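Local coordinates for uncharacterized protein, cytosolic disulfide reductase DsbM (Pseudomonas aeruginosa PAO1, PDB 5HFI) that probably acts as a cytosolic disulfide reductase of the thioredoxin superfamily, exchanging thiols and disulfides with glutathione, which it binds at its active site, at residues P76-S90 against Q120-E132. Residues are numbered along the deposited sequence; the frame is centred on the assembly and turned at random.
Sequences PFGKDYFDGLLRDTS and QRAHYVEGRRIAE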
loop_
_atom_site.group_PDB
_atom_site.type_symbol
_atom_site.label_atom_id
_atom_site.label_comp_id
_atom_site.label_asym_id
_atom_site.label_seq_id
_atom_site.Cartn_x
_atom_site.Cartn_y
_atom_site.Cartn_z
ATOM N N PRO A 76 2.758 -0.255 -14.313
ATOM C CA PRO A 76 1.739 -0.022 -15.340
ATOM C C PRO A 76 0.489 0.663 -14.811
ATOM O O PRO A 76 0.051 0.456 -13.678
ATOM C CB PRO A 76 1.410 -1.445 -15.811
ATOM C CG PRO A 76 1.589 -2.270 -14.582
ATOM C CD PRO A 76 2.739 -1.645 -13.822
ATOM N N PHE A 77 -0.098 1.485 -15.677
ATOM C CA PHE A 77 -1.365 2.149 -15.407
ATOM C C PHE A 77 -2.320 1.833 -16.551
ATOM O O PHE A 77 -1.945 1.947 -17.722
ATOM C CB PHE A 77 -1.177 3.662 -15.252
ATOM C CG PHE A 77 -0.350 4.057 -14.055
ATOM C CD1 PHE A 77 -0.957 4.494 -12.889
ATOM C CD2 PHE A 77 1.036 3.996 -14.098
ATOM C CE1 PHE A 77 -0.205 4.861 -11.789
ATOM C CE2 PHE A 77 1.796 4.357 -13.000
ATOM C CZ PHE A 77 1.173 4.791 -11.844
ATOM N N GLY A 78 -3.545 1.429 -16.211
ATOM C CA GLY A 78 -4.482 0.920 -17.187
ATOM C C GLY A 78 -5.446 1.965 -17.717
ATOM O O GLY A 78 -5.692 2.992 -17.091
ATOM N N LYS A 79 -6.004 1.672 -18.897
ATOM C CA LYS A 79 -6.962 2.584 -19.514
ATOM C C LYS A 79 -8.235 2.710 -18.686
ATOM O O LYS A 79 -8.859 3.777 -18.670
ATOM C CB LYS A 79 -7.297 2.120 -20.933
ATOM C CG LYS A 79 -7.945 0.744 -21.007
ATOM C CD LYS A 79 -8.344 0.396 -22.432
ATOM C CE LYS A 79 -8.939 -1.002 -22.514
ATOM N NZ LYS A 79 -7.946 -2.053 -22.159
ATOM N N ASP A 80 -8.636 1.642 -17.990
ATOM C CA ASP A 80 -9.822 1.723 -17.145
ATOM C C ASP A 80 -9.589 2.600 -15.923
ATOM O O ASP A 80 -10.557 3.011 -15.273
ATOM C CB ASP A 80 -10.265 0.324 -16.717
ATOM C CG ASP A 80 -10.740 -0.521 -17.887
ATOM O OD1 ASP A 80 -10.472 -1.741 -17.889
ATOM O OD2 ASP A 80 -11.382 0.032 -18.805
ATOM N N TYR A 81 -8.331 2.893 -15.599
ATOM C CA TYR A 81 -8.000 3.841 -14.541
ATOM C C TYR A 81 -7.944 5.269 -15.081
ATOM O O TYR A 81 -8.646 6.155 -14.582
ATOM C CB TYR A 81 -6.669 3.451 -13.890
ATOM C CG TYR A 81 -6.077 4.521 -13.003
ATOM C CD1 TYR A 81 -4.960 5.241 -13.403
ATOM C CD2 TYR A 81 -6.635 4.811 -11.764
ATOM C CE1 TYR A 81 -4.414 6.220 -12.595
ATOM C CE2 TYR A 81 -6.097 5.791 -10.948
ATOM C CZ TYR A 81 -4.986 6.490 -11.369
ATOM O OH TYR A 81 -4.445 7.464 -10.564
ATOM N N PHE A 82 -7.114 5.497 -16.104
ATOM C CA PHE A 82 -6.970 6.832 -16.683
ATOM C C PHE A 82 -8.299 7.360 -17.205
ATOM O O PHE A 82 -8.681 8.503 -16.926
ATOM C CB PHE A 82 -5.943 6.805 -17.817
ATOM C CG PHE A 82 -4.514 6.794 -17.354
ATOM C CD1 PHE A 82 -4.106 7.577 -16.288
ATOM C CD2 PHE A 82 -3.576 6.003 -17.996
ATOM C CE1 PHE A 82 -2.789 7.568 -15.867
ATOM C CE2 PHE A 82 -2.260 5.991 -17.584
ATOM C CZ PHE A 82 -1.864 6.774 -16.518
ATOM N N ASP A 83 -9.012 6.546 -17.981
ATOM C CA ASP A 83 -10.200 6.993 -18.697
ATOM C C ASP A 83 -11.487 6.397 -18.141
ATOM O O ASP A 83 -12.546 6.555 -18.755
ATOM C CB ASP A 83 -10.064 6.663 -20.185
ATOM C CG ASP A 83 -8.896 7.382 -20.836
ATOM O OD1 ASP A 83 -8.636 8.548 -20.470
ATOM O OD2 ASP A 83 -8.235 6.779 -21.708
ATOM N N GLY A 84 -11.424 5.723 -16.997
ATOM C CA GLY A 84 -12.620 5.176 -16.390
ATOM C C GLY A 84 -12.825 5.642 -14.965
ATOM O O GLY A 84 -13.766 6.385 -14.672
ATOM N N LEU A 85 -11.936 5.213 -14.069
ATOM C CA LEU A 85 -12.070 5.560 -12.658
ATOM C C LEU A 85 -11.845 7.050 -12.431
ATOM O O LEU A 85 -12.652 7.716 -11.774
ATOM C CB LEU A 85 -11.087 4.736 -11.827
ATOM C CG LEU A 85 -11.151 4.936 -10.314
ATOM C CD1 LEU A 85 -12.515 4.541 -9.791
ATOM C CD2 LEU A 85 -10.058 4.142 -9.627
ATOM N N LEU A 86 -10.749 7.593 -12.964
ATOM C CA LEU A 86 -10.447 9.007 -12.781
ATOM C C LEU A 86 -11.445 9.911 -13.489
ATOM O O LEU A 86 -11.418 11.128 -13.277
ATOM C CB LEU A 86 -9.028 9.297 -13.265
ATOM C CG LEU A 86 -7.963 8.849 -12.262
ATOM C CD1 LEU A 86 -6.572 9.238 -12.720
ATOM C CD2 LEU A 86 -8.263 9.424 -10.886
ATOM N N ARG A 87 -12.320 9.342 -14.311
ATOM C CA ARG A 87 -13.387 10.073 -14.969
ATOM C C ARG A 87 -14.746 9.826 -14.323
ATOM O O ARG A 87 -15.736 10.440 -14.736
ATOM C CB ARG A 87 -13.431 9.688 -16.448
ATOM C CG ARG A 87 -12.072 9.747 -17.148
ATOM C CD ARG A 87 -12.039 10.862 -18.175
ATOM N NE ARG A 87 -10.877 10.827 -19.058
ATOM C CZ ARG A 87 -10.388 11.897 -19.678
ATOM N NH1 ARG A 87 -10.957 13.082 -19.504
ATOM N NH2 ARG A 87 -9.334 11.785 -20.472
ATOM N N ASP A 88 -14.811 8.952 -13.319
ATOM C CA ASP A 88 -16.065 8.565 -12.679
ATOM C C ASP A 88 -16.376 9.551 -11.558
ATOM O O ASP A 88 -15.690 9.571 -10.532
ATOM C CB ASP A 88 -15.973 7.136 -12.147
ATOM C CG ASP A 88 -17.233 6.693 -11.424
ATOM O OD1 ASP A 88 -17.162 5.705 -10.662
ATOM O OD2 ASP A 88 -18.296 7.320 -11.619
ATOM N N THR A 89 -17.429 10.349 -11.744
ATOM C CA THR A 89 -17.775 11.378 -10.771
ATOM C C THR A 89 -18.209 10.780 -9.435
ATOM O O THR A 89 -17.982 11.388 -8.382
ATOM C CB THR A 89 -18.871 12.280 -11.352
ATOM O OG1 THR A 89 -18.318 13.082 -12.402
ATOM C CG2 THR A 89 -19.454 13.198 -10.293
ATOM N N SER A 90 -18.801 9.587 -9.450
ATOM C CA SER A 90 -19.377 8.983 -8.254
ATOM C C SER A 90 -18.392 8.116 -7.476
ATOM O O SER A 90 -18.794 7.470 -6.503
ATOM C CB SER A 90 -20.607 8.153 -8.627
ATOM O OG SER A 90 -20.248 7.047 -9.436
ATOM N N GLN A 120 -3.764 -2.339 -5.169
ATOM C CA GLN A 120 -3.178 -1.325 -6.040
ATOM C C GLN A 120 -3.374 -1.682 -7.506
ATOM O O GLN A 120 -3.629 -0.801 -8.333
ATOM C CB GLN A 120 -1.695 -1.145 -5.719
ATOM C CG GLN A 120 -1.435 -0.550 -4.343
ATOM C CD GLN A 120 -0.015 -0.783 -3.870
ATOM O OE1 GLN A 120 0.564 -1.845 -4.105
ATOM N NE2 GLN A 120 0.552 0.205 -3.190
ATOM N N ARG A 121 -3.268 -2.969 -7.847
ATOM C CA ARG A 121 -3.564 -3.391 -9.212
ATOM C C ARG A 121 -5.027 -3.141 -9.562
ATOM O O ARG A 121 -5.337 -2.673 -10.663
ATOM C CB ARG A 121 -3.208 -4.867 -9.402
ATOM C CG ARG A 121 -1.713 -5.159 -9.394
ATOM C CD ARG A 121 -1.439 -6.623 -9.719
ATOM N NE ARG A 121 -0.060 -6.840 -10.149
ATOM C CZ ARG A 121 0.888 -7.373 -9.385
ATOM N NH1 ARG A 121 0.609 -7.752 -8.144
ATOM N NH2 ARG A 121 2.117 -7.531 -9.863
ATOM N N ALA A 122 -5.942 -3.441 -8.636
ATOM C CA ALA A 122 -7.359 -3.208 -8.904
ATOM C C ALA A 122 -7.634 -1.733 -9.170
ATOM O O ALA A 122 -8.479 -1.390 -10.004
ATOM C CB ALA A 122 -8.204 -3.711 -7.734
ATOM N N HIS A 123 -6.943 -0.858 -8.494
ATOM C CA HIS A 123 -7.125 0.575 -8.652
ATOM C C HIS A 123 -6.411 1.131 -9.905
ATOM O O HIS A 123 -7.071 1.608 -10.784
ATOM C CB HIS A 123 -6.600 1.272 -7.421
ATOM C CG HIS A 123 -6.738 2.761 -7.415
ATOM N ND1 HIS A 123 -7.914 3.396 -7.105
ATOM C CD2 HIS A 123 -5.823 3.734 -7.576
ATOM C CE1 HIS A 123 -7.720 4.692 -7.111
ATOM N NE2 HIS A 123 -6.464 4.924 -7.407
ATOM N N TYR A 124 -5.084 0.930 -9.996
ATOM C CA TYR A 124 -4.299 1.594 -11.034
ATOM C C TYR A 124 -4.352 0.878 -12.378
ATOM O O TYR A 124 -4.189 1.521 -13.422
ATOM C CB TYR A 124 -2.847 1.725 -10.572
ATOM C CG TYR A 124 -2.668 2.682 -9.421
ATOM C CD1 TYR A 124 -2.763 4.054 -9.620
ATOM C CD2 TYR A 124 -2.419 2.215 -8.134
ATOM C CE1 TYR A 124 -2.603 4.934 -8.577
ATOM C CE2 TYR A 124 -2.262 3.089 -7.081
ATOM C CZ TYR A 124 -2.354 4.448 -7.312
ATOM O OH TYR A 124 -2.199 5.341 -6.280
ATOM N N VAL A 125 -4.555 -0.432 -12.386
ATOM C CA VAL A 125 -4.616 -1.199 -13.624
ATOM C C VAL A 125 -6.054 -1.441 -14.060
ATOM O O VAL A 125 -6.412 -1.194 -15.211
ATOM C CB VAL A 125 -3.844 -2.527 -13.466
ATOM C CG1 VAL A 125 -4.031 -3.398 -14.697
ATOM C CG2 VAL A 125 -2.372 -2.252 -13.215
ATOM N N GLU A 126 -6.896 -1.908 -13.143
ATOM C CA GLU A 126 -8.252 -2.318 -13.478
ATOM C C GLU A 126 -9.283 -1.208 -13.317
ATOM O O GLU A 126 -10.411 -1.362 -13.798
ATOM C CB GLU A 126 -8.660 -3.518 -12.615
ATOM C CG GLU A 126 -7.896 -4.790 -12.943
ATOM C CD GLU A 126 -7.960 -5.822 -11.826
ATOM O OE1 GLU A 126 -6.921 -6.462 -11.551
ATOM O OE2 GLU A 126 -9.045 -5.986 -11.225
ATOM N N GLY A 127 -8.933 -0.106 -12.660
ATOM C CA GLY A 127 -9.883 0.974 -12.469
ATOM C C GLY A 127 -11.055 0.618 -11.584
ATOM O O GLY A 127 -12.149 1.164 -11.764
ATOM N N ARG A 128 -10.861 -0.295 -10.637
ATOM C CA ARG A 128 -11.920 -0.673 -9.716
ATOM C C ARG A 128 -12.056 0.358 -8.600
ATOM O O ARG A 128 -11.153 1.159 -8.341
ATOM C CB ARG A 128 -11.647 -2.052 -9.114
ATOM C CG ARG A 128 -11.304 -3.124 -10.130
ATOM C CD ARG A 128 -12.455 -3.365 -11.083
ATOM N NE ARG A 128 -13.711 -3.600 -10.374
ATOM C CZ ARG A 128 -14.062 -4.766 -9.839
ATOM N NH1 ARG A 128 -13.250 -5.811 -9.926
ATOM N NH2 ARG A 128 -15.227 -4.885 -9.216
ATOM N N ARG A 129 -13.206 0.324 -7.927
ATOM C CA ARG A 129 -13.504 1.248 -6.832
ATOM C C ARG A 129 -13.123 0.560 -5.525
ATOM O O ARG A 129 -13.941 -0.096 -4.880
ATOM C CB ARG A 129 -14.969 1.671 -6.869
ATOM C CG ARG A 129 -15.347 2.338 -8.181
ATOM C CD ARG A 129 -16.479 3.324 -8.011
ATOM N NE ARG A 129 -17.757 2.642 -8.093
ATOM C CZ ARG A 129 -18.909 3.268 -8.283
ATOM N NH1 ARG A 129 -18.924 4.591 -8.422
ATOM N NH2 ARG A 129 -20.041 2.579 -8.345
ATOM N N ILE A 130 -11.856 0.724 -5.125
ATOM C CA ILE A 130 -11.335 0.018 -3.954
ATOM C C ILE A 130 -11.846 0.586 -2.642
ATOM O O ILE A 130 -11.541 0.031 -1.578
ATOM C CB ILE A 130 -9.792 0.019 -3.945
ATOM C CG1 ILE A 130 -9.254 1.443 -3.846
ATOM C CG2 ILE A 130 -9.256 -0.659 -5.199
ATOM C CD1 ILE A 130 -7.749 1.515 -3.702
ATOM N N ALA A 131 -12.616 1.670 -2.673
ATOM C CA ALA A 131 -13.256 2.155 -1.462
ATOM C C ALA A 131 -14.571 1.449 -1.171
ATOM O O ALA A 131 -15.173 1.697 -0.122
ATOM C CB ALA A 131 -13.503 3.663 -1.557
ATOM N N GLU A 132 -15.030 0.578 -2.064
ATOM C CA GLU A 132 -16.324 -0.065 -1.903
ATOM C C GLU A 132 -16.159 -1.485 -1.381
ATOM O O GLU A 132 -15.293 -2.238 -1.839
ATOM C CB GLU A 132 -17.110 -0.065 -3.214
ATOM C CG GLU A 132 -17.587 1.322 -3.624
ATOM C CD GLU A 132 -18.401 1.311 -4.901
ATOM O OE1 GLU A 132 -18.278 0.336 -5.675
ATOM O OE2 GLU A 132 -19.167 2.276 -5.129
HETATM O O HOH W 1 -7.397 -1.142 -17.684
HETATM O O HOH W 2 -13.619 1.763 -14.416
HETATM O O HOH W 3 -11.276 -3.540 -15.377
HETATM O O HOH W 4 -5.151 7.532 -8.033
#
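Gly78, the N-cap of helix 79-85, passes its backbone N-H to Tyr124 O of helix 112-124 in an almost straight bond (2.9 Å, 175°). The axes of the short helical segments 79-85 and 120-124 stay 9.1 Å apart at 51°. Both segments belong to the DsbA-like thioredoxin domain, where the start of helix 79-85 packs on the backbone from Tyr124 to Gly127. Glycines bring the backbones together: Gly78 CA rests against Val125 O, and Gly127, with positive phi, sets its CA 3.5 Å from Asp80 O.

Beside this seam lies an aromatic cluster. Tyr81, its CG anti to the backbone N (chi1 167°), turns its ring along Tyr124, whose edge faces it; Tyr124 CD1 comes 3.7 Å from Tyr81 CZ, near the rim of that face. Leu86 packs on the opposite face, fixing the Tyr81 ring between two neighbours. Phe77 CE1 also closes on Tyr124 CD1, the two ring planes nearly perpendicular. Tyr124 further stacks on Tyr21 and has its side chain about 6 Å from that of Cys17, which binds glutathione covalently, so the cluster borders the active site. Tyr81 OH bonds to Asp66 and to a water shared with His123 NE2. Leu85 CD2 comes obliquely to the His123 ring, 3.4 Å from His123 ND1.

Farther along, the guanidinium of Arg129 joins a salt-bridge network with Asp88 and Glu132. Glu132 OE2 lies above one guanidinium face, offset toward the rim, a contact of charges with no N-H directed at it. Ser90 N closes an Asx turn on Asp88 OD2, and Ser90 OG donates to the same oxygen. Arg129 NH1 meets Asp88 OD1 at 3.1 Å and, in the guanidinium plane, donates to Ser90 OG at 3.0 Å.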